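Glucose-6-phosphate 1-dehydrogenase (Kluyveromyces lactis, PDB 7E6I) catalyses the NADP+-dependent oxidation of glucose 6-phosphate to 6-phosphogluconolactone, the entry step of the oxidative pentose phosphate pathway. Local coordinates at residues G186-K191 and Y409-A414; E347-F352 and E367-I372; E376-K381 and L398-S403. All blocks are in the same frame, centred on the assembly; numbering follows the deposited sequence.

Contact 1 (G186-K191 and Y409-A414). With BG6 (6-O-phosphono-beta-D-glucopyranose), chain B.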
loop_
_atom_site.group_PDB
_atom_site.type_symbol
_atom_site.label_atom_id
_atom_site.label_comp_id
_atom_site.label_asym_id
_atom_site.label_seq_id
_atom_site.Cartn_x
_atom_site.Cartn_y
_atom_site.Cartn_z
ATOM N N GLY A 186 4.488 2.945 2.194
ATOM C CA GLY A 186 5.119 4.238 2.382
ATOM C C GLY A 186 4.408 5.150 3.366
ATOM O O GLY A 186 4.857 6.279 3.589
ATOM N N LYS A 187 3.297 4.683 3.946
ATOM C CA LYS A 187 2.538 5.478 4.905
ATOM C C LYS A 187 3.234 5.492 6.258
ATOM O O LYS A 187 3.740 4.468 6.725
ATOM C CB LYS A 187 1.127 4.920 5.062
ATOM C CG LYS A 187 0.253 5.059 3.827
ATOM C CD LYS A 187 -1.160 4.565 4.096
ATOM C CE LYS A 187 -1.979 4.534 2.815
ATOM N NZ LYS A 187 -2.675 5.831 2.525
ATOM N N GLU A 188 3.245 6.667 6.895
ATOM C CA GLU A 188 4.040 6.865 8.102
ATOM C C GLU A 188 3.715 5.814 9.153
ATOM O O GLU A 188 4.611 5.152 9.680
ATOM C CB GLU A 188 3.803 8.274 8.645
ATOM C CG GLU A 188 4.297 8.515 10.057
ATOM C CD GLU A 188 5.825 8.570 10.177
ATOM O OE1 GLU A 188 6.514 8.703 9.141
ATOM O OE2 GLU A 188 6.336 8.479 11.323
ATOM N N MET A 189 2.428 5.604 9.430
ATOM C CA MET A 189 2.071 4.690 10.510
ATOM C C MET A 189 2.327 3.237 10.126
ATOM O O MET A 189 2.647 2.418 10.994
ATOM C CB MET A 189 0.614 4.897 10.926
ATOM C CG MET A 189 0.223 4.158 12.202
ATOM S SD MET A 189 0.980 4.842 13.704
ATOM C CE MET A 189 0.843 6.581 13.362
ATOM N N VAL A 190 2.205 2.885 8.845
ATOM C CA VAL A 190 2.600 1.539 8.458
ATOM C C VAL A 190 4.093 1.330 8.714
ATOM O O VAL A 190 4.508 0.270 9.200
ATOM C CB VAL A 190 2.219 1.261 6.992
ATOM C CG1 VAL A 190 2.675 -0.142 6.577
ATOM C CG2 VAL A 190 0.715 1.397 6.814
ATOM N N LYS A 191 4.921 2.355 8.434
ATOM C CA LYS A 191 6.365 2.232 8.634
ATOM C C LYS A 191 6.761 2.145 10.106
ATOM O O LYS A 191 7.835 1.624 10.410
ATOM C CB LYS A 191 7.101 3.399 7.968
ATOM C CG LYS A 191 7.049 3.367 6.446
ATOM C CD LYS A 191 8.032 4.362 5.810
ATOM C CE LYS A 191 7.612 5.813 6.033
ATOM N NZ LYS A 191 8.752 6.753 5.799
ATOM N N TYR A 409 7.735 17.748 12.815
ATOM C CA TYR A 409 8.504 17.109 11.757
ATOM C C TYR A 409 7.809 17.251 10.400
ATOM O O TYR A 409 6.641 17.631 10.293
ATOM C CB TYR A 409 8.729 15.621 12.069
ATOM C CG TYR A 409 9.670 15.302 13.219
ATOM C CD1 TYR A 409 9.262 15.453 14.546
ATOM C CD2 TYR A 409 10.949 14.803 12.978
ATOM C CE1 TYR A 409 10.111 15.139 15.604
ATOM C CE2 TYR A 409 11.807 14.486 14.027
ATOM C CZ TYR A 409 11.383 14.658 15.341
ATOM O OH TYR A 409 12.226 14.351 16.390
ATOM N N TRP A 410 8.563 16.928 9.353
ATOM C CA TRP A 410 8.048 16.824 7.992
ATOM C C TRP A 410 7.632 15.376 7.758
ATOM O O TRP A 410 8.476 14.475 7.775
ATOM C CB TRP A 410 9.120 17.286 7.007
ATOM C CG TRP A 410 9.246 16.583 5.662
ATOM C CD1 TRP A 410 10.369 15.950 5.156
ATOM C CD2 TRP A 410 8.267 16.524 4.636
ATOM N NE1 TRP A 410 10.120 15.470 3.892
ATOM C CE2 TRP A 410 8.837 15.810 3.549
ATOM C CE3 TRP A 410 6.956 16.975 4.533
ATOM C CZ2 TRP A 410 8.142 15.558 2.388
ATOM C CZ3 TRP A 410 6.266 16.718 3.386
ATOM C CH2 TRP A 410 6.858 16.021 2.320
ATOM N N ILE A 411 6.333 15.152 7.579
ATOM C CA ILE A 411 5.805 13.817 7.314
ATOM C C ILE A 411 5.549 13.672 5.817
ATOM O O ILE A 411 4.553 14.194 5.298
ATOM C CB ILE A 411 4.526 13.542 8.121
ATOM C CG1 ILE A 411 4.811 13.594 9.626
ATOM C CG2 ILE A 411 3.938 12.174 7.750
ATOM C CD1 ILE A 411 6.149 13.028 10.019
ATOM N N PRO A 412 6.413 12.965 5.098
ATOM C CA PRO A 412 6.225 12.796 3.656
ATOM C C PRO A 412 4.970 12.006 3.323
ATOM O O PRO A 412 4.466 11.213 4.120
ATOM C CB PRO A 412 7.475 12.021 3.232
ATOM C CG PRO A 412 7.898 11.326 4.466
ATOM C CD PRO A 412 7.594 12.243 5.593
ATOM N N GLU A 413 4.479 12.229 2.107
ATOM C CA GLU A 413 3.480 11.361 1.505
ATOM C C GLU A 413 4.096 10.012 1.134
ATOM O O GLU A 413 5.317 9.870 1.007
ATOM C CB GLU A 413 2.892 12.015 0.253
ATOM C CG GLU A 413 2.158 13.301 0.526
ATOM C CD GLU A 413 0.686 13.071 0.770
ATOM O OE1 GLU A 413 0.292 11.896 0.969
ATOM O OE2 GLU A 413 -0.075 14.063 0.771
ATOM N N ALA A 414 3.222 9.018 0.927
ATOM C CA ALA A 414 3.681 7.663 0.629
ATOM C C ALA A 414 4.674 7.648 -0.530
ATOM O O ALA A 414 5.773 7.093 -0.420
ATOM C CB ALA A 414 2.483 6.762 0.327
HETATM C C1 BG6 B . -6.102 1.794 -4.369
HETATM C C2 BG6 B . -7.484 1.207 -4.655
HETATM O O1 BG6 B . -5.089 0.873 -4.459
HETATM O O5 BG6 B . -6.079 2.334 -2.970
HETATM C C3 BG6 B . -8.559 2.213 -4.433
HETATM O O2 BG6 B . -7.569 0.699 -5.993
HETATM C C4 BG6 B . -8.537 2.729 -3.032
HETATM O O3 BG6 B . -9.864 1.612 -4.654
HETATM C C5 BG6 B . -7.161 3.306 -2.696
HETATM O O4 BG6 B . -9.560 3.723 -2.894
HETATM C C6 BG6 B . -7.015 3.686 -1.248
HETATM O O6 BG6 B . -5.704 4.189 -1.062
HETATM P P BG6 B . -5.478 5.371 0.081
HETATM O O1P BG6 B . -6.094 4.741 1.315
HETATM O O2P BG6 B . -6.196 6.618 -0.364
HETATM O O3P BG6 B . -4.007 5.725 0.292
#

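Contact 2 (E347-F352 and E367-I372)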
loop_
_atom_site.group_PDB
_atom_site.type_symbol
_atom_site.label_atom_id
_atom_site.label_comp_id
_atom_site.label_asym_id
_atom_site.label_seq_id
_atom_site.Cartn_x
_atom_site.Cartn_y
_atom_site.Cartn_z
ATOM N N GLU A 347 -7.486 0.832 9.855
ATOM C CA GLU A 347 -7.309 0.645 11.284
ATOM C C GLU A 347 -6.912 -0.795 11.581
ATOM O O GLU A 347 -7.386 -1.734 10.926
ATOM C CB GLU A 347 -8.615 1.001 12.007
ATOM C CG GLU A 347 -8.478 1.297 13.446
ATOM C CD GLU A 347 -9.741 1.933 14.012
ATOM O OE1 GLU A 347 -10.679 1.168 14.370
ATOM O OE2 GLU A 347 -9.784 3.193 14.097
ATOM N N ILE A 348 -6.061 -0.952 12.599
ATOM C CA ILE A 348 -5.666 -2.247 13.146
ATOM C C ILE A 348 -6.246 -2.357 14.546
ATOM O O ILE A 348 -6.069 -1.451 15.362
ATOM C CB ILE A 348 -4.135 -2.391 13.214
ATOM C CG1 ILE A 348 -3.503 -2.328 11.828
ATOM C CG2 ILE A 348 -3.745 -3.655 13.988
ATOM C CD1 ILE A 348 -2.064 -1.862 11.905
ATOM N N ARG A 349 -6.887 -3.478 14.852
ATOM C CA ARG A 349 -7.476 -3.660 16.177
ATOM C C ARG A 349 -7.038 -5.008 16.714
ATOM O O ARG A 349 -7.270 -6.039 16.076
ATOM C CB ARG A 349 -9.002 -3.574 16.124
ATOM C CG ARG A 349 -9.694 -3.497 17.481
ATOM C CD ARG A 349 -11.197 -3.308 17.285
ATOM N NE ARG A 349 -11.465 -1.967 16.786
ATOM C CZ ARG A 349 -11.587 -0.913 17.583
ATOM N NH1 ARG A 349 -11.496 -1.073 18.912
ATOM N NH2 ARG A 349 -11.795 0.294 17.060
ATOM N N ILE A 350 -6.420 -5.005 17.885
ATOM C CA ILE A 350 -5.913 -6.223 18.489
ATOM C C ILE A 350 -6.526 -6.332 19.875
ATOM O O ILE A 350 -6.407 -5.403 20.675
ATOM C CB ILE A 350 -4.378 -6.218 18.546
ATOM C CG1 ILE A 350 -3.858 -6.409 17.121
ATOM C CG2 ILE A 350 -3.893 -7.318 19.461
ATOM C CD1 ILE A 350 -2.442 -6.094 16.926
ATOM N N GLN A 351 -7.228 -7.429 20.136
ATOM C CA GLN A 351 -7.834 -7.672 21.436
ATOM C C GLN A 351 -7.023 -8.716 22.186
ATOM O O GLN A 351 -6.706 -9.777 21.634
ATOM C CB GLN A 351 -9.280 -8.146 21.317
ATOM C CG GLN A 351 -10.016 -7.928 22.608
ATOM C CD GLN A 351 -11.501 -8.215 22.528
ATOM O OE1 GLN A 351 -11.903 -9.253 22.039
ATOM N NE2 GLN A 351 -12.317 -7.294 23.028
ATOM N N PHE A 352 -6.704 -8.425 23.440
ATOM C CA PHE A 352 -5.894 -9.332 24.239
ATOM C C PHE A 352 -6.763 -10.219 25.125
ATOM O O PHE A 352 -7.939 -9.941 25.367
ATOM C CB PHE A 352 -4.885 -8.532 25.063
ATOM C CG PHE A 352 -3.884 -7.808 24.207
ATOM C CD1 PHE A 352 -2.722 -8.446 23.783
ATOM C CD2 PHE A 352 -4.121 -6.508 23.781
ATOM C CE1 PHE A 352 -1.801 -7.792 22.976
ATOM C CE2 PHE A 352 -3.199 -5.852 22.974
ATOM C CZ PHE A 352 -2.044 -6.491 22.576
ATOM N N GLU A 367 -6.961 -3.886 24.823
ATOM C CA GLU A 367 -7.221 -3.721 23.412
ATOM C C GLU A 367 -6.245 -2.681 22.904
ATOM O O GLU A 367 -5.935 -1.720 23.609
ATOM C CB GLU A 367 -8.672 -3.290 23.193
ATOM C CG GLU A 367 -9.282 -3.779 21.919
ATOM C CD GLU A 367 -10.816 -3.772 21.959
ATOM O OE1 GLU A 367 -11.441 -4.424 22.848
ATOM O OE2 GLU A 367 -11.392 -3.105 21.083
ATOM N N LEU A 368 -5.741 -2.893 21.695
ATOM C CA LEU A 368 -4.818 -1.969 21.060
ATOM C C LEU A 368 -5.379 -1.623 19.697
ATOM O O LEU A 368 -5.679 -2.525 18.908
ATOM C CB LEU A 368 -3.418 -2.581 20.916
ATOM C CG LEU A 368 -2.438 -1.808 20.020
ATOM C CD1 LEU A 368 -2.115 -0.475 20.648
ATOM C CD2 LEU A 368 -1.152 -2.622 19.753
ATOM N N VAL A 369 -5.515 -0.327 19.422
ATOM C CA VAL A 369 -5.976 0.177 18.137
ATOM C C VAL A 369 -4.890 1.067 17.550
ATOM O O VAL A 369 -4.398 1.981 18.221
ATOM C CB VAL A 369 -7.299 0.948 18.268
ATOM C CG1 VAL A 369 -7.635 1.645 16.953
ATOM C CG2 VAL A 369 -8.431 0.009 18.692
ATOM N N ILE A 370 -4.515 0.799 16.307
ATOM C CA ILE A 370 -3.552 1.608 15.568
ATOM C C ILE A 370 -4.291 2.201 14.374
ATOM O O ILE A 370 -4.671 1.467 13.455
ATOM C CB ILE A 370 -2.344 0.775 15.112
ATOM C CG1 ILE A 370 -1.716 0.070 16.315
ATOM C CG2 ILE A 370 -1.322 1.635 14.381
ATOM C CD1 ILE A 370 -0.854 -1.077 15.927
ATOM N N ARG A 371 -4.534 3.515 14.387
ATOM C CA ARG A 371 -5.159 4.168 13.242
ATOM C C ARG A 371 -4.088 4.564 12.239
ATOM O O ARG A 371 -3.211 5.376 12.546
ATOM C CB ARG A 371 -5.975 5.404 13.620
ATOM C CG ARG A 371 -6.983 5.750 12.501
ATOM C CD ARG A 371 -8.049 6.706 12.927
ATOM N NE ARG A 371 -9.323 6.030 13.115
ATOM C CZ ARG A 371 -10.298 6.523 13.871
ATOM N NH1 ARG A 371 -10.110 7.687 14.487
ATOM N NH2 ARG A 371 -11.451 5.862 14.028
ATOM N N ILE A 372 -4.180 4.012 11.033
ATOM C CA ILE A 372 -3.242 4.401 9.991
ATOM C C ILE A 372 -3.682 5.695 9.332
ATOM O O ILE A 372 -2.857 6.564 9.029
ATOM C CB ILE A 372 -3.096 3.257 8.983
ATOM C CG1 ILE A 372 -2.302 2.129 9.629
ATOM C CG2 ILE A 372 -2.473 3.756 7.673
ATOM C CD1 ILE A 372 -2.909 0.806 9.400
#

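Contact 3 (E376-K381 and L398-S403)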
loop_
_atom_site.group_PDB
_atom_site.type_symbol
_atom_site.label_atom_id
_atom_site.label_comp_id
_atom_site.label_asym_id
_atom_site.label_seq_id
_atom_site.Cartn_x
_atom_site.Cartn_y
_atom_site.Cartn_z
ATOM N N GLU A 376 -3.578 9.474 12.232
ATOM C CA GLU A 376 -2.495 8.654 12.783
ATOM C C GLU A 376 -2.460 8.674 14.306
ATOM O O GLU A 376 -2.182 9.719 14.907
ATOM C CB GLU A 376 -1.135 9.138 12.268
ATOM C CG GLU A 376 -0.897 8.944 10.803
ATOM C CD GLU A 376 -0.993 10.248 10.048
ATOM O OE1 GLU A 376 -1.947 11.025 10.302
ATOM O OE2 GLU A 376 -0.102 10.500 9.201
ATOM N N ALA A 377 -2.741 7.535 14.938
ATOM C CA ALA A 377 -2.810 7.481 16.391
ATOM C C ALA A 377 -2.688 6.039 16.859
ATOM O O ALA A 377 -2.892 5.093 16.091
ATOM C CB ALA A 377 -4.112 8.094 16.912
ATOM N N ILE A 378 -2.357 5.891 18.141
ATOM C CA ILE A 378 -2.382 4.606 18.823
ATOM C C ILE A 378 -3.199 4.763 20.097
ATOM O O ILE A 378 -3.005 5.728 20.840
ATOM C CB ILE A 378 -0.960 4.108 19.129
ATOM C CG1 ILE A 378 -0.239 3.791 17.821
ATOM C CG2 ILE A 378 -1.003 2.892 20.030
ATOM C CD1 ILE A 378 1.260 3.815 17.944
ATOM N N TYR A 379 -4.126 3.836 20.337
ATOM C CA TYR A 379 -4.965 3.856 21.530
ATOM C C TYR A 379 -4.849 2.526 22.255
ATOM O O TYR A 379 -4.839 1.465 21.621
ATOM C CB TYR A 379 -6.443 4.107 21.194
ATOM C CG TYR A 379 -6.677 5.295 20.308
ATOM C CD1 TYR A 379 -6.636 6.580 20.828
ATOM C CD2 TYR A 379 -6.919 5.141 18.949
ATOM C CE1 TYR A 379 -6.842 7.687 20.024
ATOM C CE2 TYR A 379 -7.108 6.238 18.136
ATOM C CZ TYR A 379 -7.075 7.510 18.681
ATOM O OH TYR A 379 -7.269 8.628 17.900
ATOM N N LEU A 380 -4.769 2.581 23.581
ATOM C CA LEU A 380 -4.704 1.385 24.413
ATOM C C LEU A 380 -5.833 1.440 25.426
ATOM O O LEU A 380 -5.934 2.398 26.200
ATOM C CB LEU A 380 -3.362 1.269 25.131
ATOM C CG LEU A 380 -2.091 1.094 24.292
ATOM C CD1 LEU A 380 -1.622 2.437 23.831
ATOM C CD2 LEU A 380 -0.974 0.410 25.088
ATOM N N LYS A 381 -6.679 0.424 25.411
ATOM C CA LYS A 381 -7.684 0.267 26.442
ATOM C C LYS A 381 -7.014 -0.380 27.649
ATOM O O LYS A 381 -6.470 -1.488 27.542
ATOM C CB LYS A 381 -8.834 -0.576 25.907
ATOM C CG LYS A 381 -10.041 -0.606 26.808
ATOM C CD LYS A 381 -11.253 -1.003 26.037
ATOM C CE LYS A 381 -12.340 -1.464 26.943
ATOM N NZ LYS A 381 -13.142 -2.477 26.239
ATOM N N LEU A 398 -5.848 5.215 26.797
ATOM C CA LEU A 398 -4.617 5.978 26.661
ATOM C C LEU A 398 -4.453 6.439 25.220
ATOM O O LEU A 398 -4.535 5.633 24.292
ATOM C CB LEU A 398 -3.415 5.144 27.095
ATOM C CG LEU A 398 -3.347 4.849 28.599
ATOM C CD1 LEU A 398 -1.943 4.356 28.998
ATOM C CD2 LEU A 398 -3.775 6.072 29.422
ATOM N N ASP A 399 -4.236 7.740 25.049
ATOM C CA ASP A 399 -4.107 8.389 23.750
ATOM C C ASP A 399 -2.636 8.645 23.457
ATOM O O ASP A 399 -1.986 9.420 24.163
ATOM C CB ASP A 399 -4.836 9.729 23.738
ATOM C CG ASP A 399 -6.128 9.687 22.990
ATOM O OD1 ASP A 399 -6.734 8.594 22.950
ATOM O OD2 ASP A 399 -6.547 10.747 22.456
ATOM N N LEU A 400 -2.121 8.028 22.410
ATOM C CA LEU A 400 -0.825 8.400 21.869
ATOM C C LEU A 400 -1.060 9.035 20.500
ATOM O O LEU A 400 -0.747 8.470 19.449
ATOM C CB LEU A 400 0.087 7.194 21.793
ATOM C CG LEU A 400 0.744 6.683 23.066
ATOM C CD1 LEU A 400 -0.261 6.381 24.153
ATOM C CD2 LEU A 400 1.491 5.422 22.717
ATOM N N THR A 401 -1.682 10.209 20.521
ATOM C CA THR A 401 -1.942 10.925 19.284
ATOM C C THR A 401 -0.620 11.414 18.720
ATOM O O THR A 401 0.164 12.071 19.414
ATOM C CB THR A 401 -2.907 12.093 19.520
ATOM O OG1 THR A 401 -4.249 11.673 19.227
ATOM C CG2 THR A 401 -2.557 13.290 18.634
ATOM N N TYR A 402 -0.355 11.055 17.469
ATOM C CA TYR A 402 0.917 11.413 16.868
ATOM C C TYR A 402 0.934 12.837 16.330
ATOM O O TYR A 402 2.010 13.328 15.974
ATOM C CB TYR A 402 1.258 10.412 15.765
ATOM C CG TYR A 402 2.102 9.246 16.263
ATOM C CD1 TYR A 402 1.510 8.096 16.787
ATOM C CD2 TYR A 402 3.488 9.319 16.250
ATOM C CE1 TYR A 402 2.296 7.035 17.254
ATOM C CE2 TYR A 402 4.263 8.272 16.694
ATOM C CZ TYR A 402 3.680 7.133 17.204
ATOM O OH TYR A 402 4.503 6.109 17.650
ATOM N N SER A 403 -0.221 13.511 16.286
ATOM C CA SER A 403 -0.262 14.921 15.909
ATOM C C SER A 403 0.619 15.770 16.817
ATOM O O SER A 403 1.174 16.777 16.366
ATOM C CB SER A 403 -1.704 15.432 15.933
ATOM O OG SER A 403 -1.881 16.444 16.913
#

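Contact 1 (G186-K191 and Y409-A414)
No hydrogen bond joins A414 to G186; instead the CA-H of A414 points almost straight at the carbonyl oxygen, with A414 CA 3.5 Å from G186 O and an angle of 168° at the hydrogen. The approach depends on G186 having no side chain, since a CB there would lie only 2.6 Å from A414 O and clash with it. A414 CB rests over the same peptide, 3.9 Å from G186 C, and faces the start of K187. The second touch is apolar: the CG2 branch of I411 meets E188 CB at 4.0 Å. CB makes the closest touch, while CG, anti to the backbone N (chi1 166°), and the bend at chi2 carry the E188 chain past I411. K187 leaves in another direction. Its chain runs extended to CE and bends at the last torsion (chi4 -88°), which brings K187 NZ to 2.6 Å from O3P of the bound glucose 6-phosphate. Q373 accepts a second hydrogen bond from this NZ and Y184 adds a cation-pi contact, which would help to fix the ammonium group beside the phosphate. G186, which meets A414, directly precedes K187, a residue of the glucose 6-phosphate pocket. Two helix starts meet here: K187 is the N-cap of helix 188-191, K187 O receiving K191 N at 3.0 Å, and E413 is the N-cap of helix 414-423, its backbone N bonded to E416. K191 NZ reaches S417 of the latter helix. Y406 of helix 403-406 touches both E188 and I411, and M189 and V190 pack on strand 367-373, so the short helix sits between the helical segments 403-406 and 414-423 and the large mixed sheet.

Contact 2 (E347-F352 and E367-I372)
E347 pairs with R371 at a non-hydrogen-bonded position and bridges to it, with E347 OE2 3.0 Å from R371 NE in a salt bridge whose carboxylate and guanidinium planes are only 26° apart. E347 CG passes V369 CG1 at 3.6 Å, and E347 OE1 takes R349 NH2 along the strand as well as K345. I348, on the other face, pairs with I370 through two backbone hydrogen bonds, while I348 CD1 meets I372 CD1 at 3.8 Å and L193 of helix 193-198 packs against both I348 and I370. R349 runs out straight and then turns at chi3 (-71°), laying its guanidinium over V369, whose CG2 sits under one face, 3.3 Å from R349 NH1. R349 NH1 also bonds E367 OE2 at 3.0 Å in the guanidinium plane; the carboxylate stands nearly upright to it, its plane turned 84° away. I350 repeats the paired backbone bonds with L368, I350 N lying 2.8 Å from L368 O. Q351 then gives NE2 to E367 OE1 at 3.0 Å, arriving from above the carboxylate plane, while its OE1 is held by T481 N. F352 turns its ring edge to L368, F352 CE2 being 3.9 Å from L368 CB, with I350 CG2 over a ring face. This is a regular antiparallel pair in the large mixed sheet, apolar on the isoleucine and leucine face. The opposite face carries a salt-bridge network in which E347 and E367 balance R349 and R371, with Y480 also bonded to E367. R349 and R371 probably contribute to a second NADP+ site, as in related enzymes, and the acidic partners would hold their guanidinium groups in set orientations and offset part of their charge.

Contact 3 (E376-K381 and L398-S403)
Y379 and D399 lie side by side and point the same way, D399 CG at the edge of the phenol ring and close to its plane. D399 OD1 lies 2.9 Å from Y379 CD1, with CE1 next to it; ring and carboxylate planes are 52° apart. A first torsion of -51°, setting CG anti to the carbonyl carbon, carries the ring there, and the Y379 side chain also touches V369 of the neighbouring strand. With an alanine here, D399 would probably be left without the ring edge beside it and a gap would open against V369. Y379 and D399 are a non-hydrogen-bonded pair of the antiparallel beta hairpin 377-385/393-401, whose second strand is an edge of the mixed sheet; both residues probably belong to the second NADP+ site, as in relatives. On the other face I378 and Y402 cross at an angle: I378 CD1 abuts the ring edge, 3.5 Å from Y402 CE1, and the Y402 ring meets Y406. L380 CD1 touches L400 CD1 at 4.2 Å. Backbone bonds L400 N to I378 O and L398 N to L380 O are 2.9 Å; I378 N to L400 O and Y402 N to E376 O are weak.

In the fold
Contact 1 opens first along the chain, at the short helix 188-191, and closes only when 409-414 returns more than 200 residues later, joining the start of helix 188-191 to the loop between helices 403-406 and 414-423. Contacts 2 and 3 both lie within that long loop and follow one another in series: 347-352 pairs with 367-372, then 376-381 pairs with 398-403. Strands 367-373 and 377-385 are neighbours, bonded through V369 O to Y379 N and R371 N to A377 O, so the two contacts form four adjacent strands of one sheet. M189 of contact 1 packs against I370, E376 and Y402, linking the short helix to both.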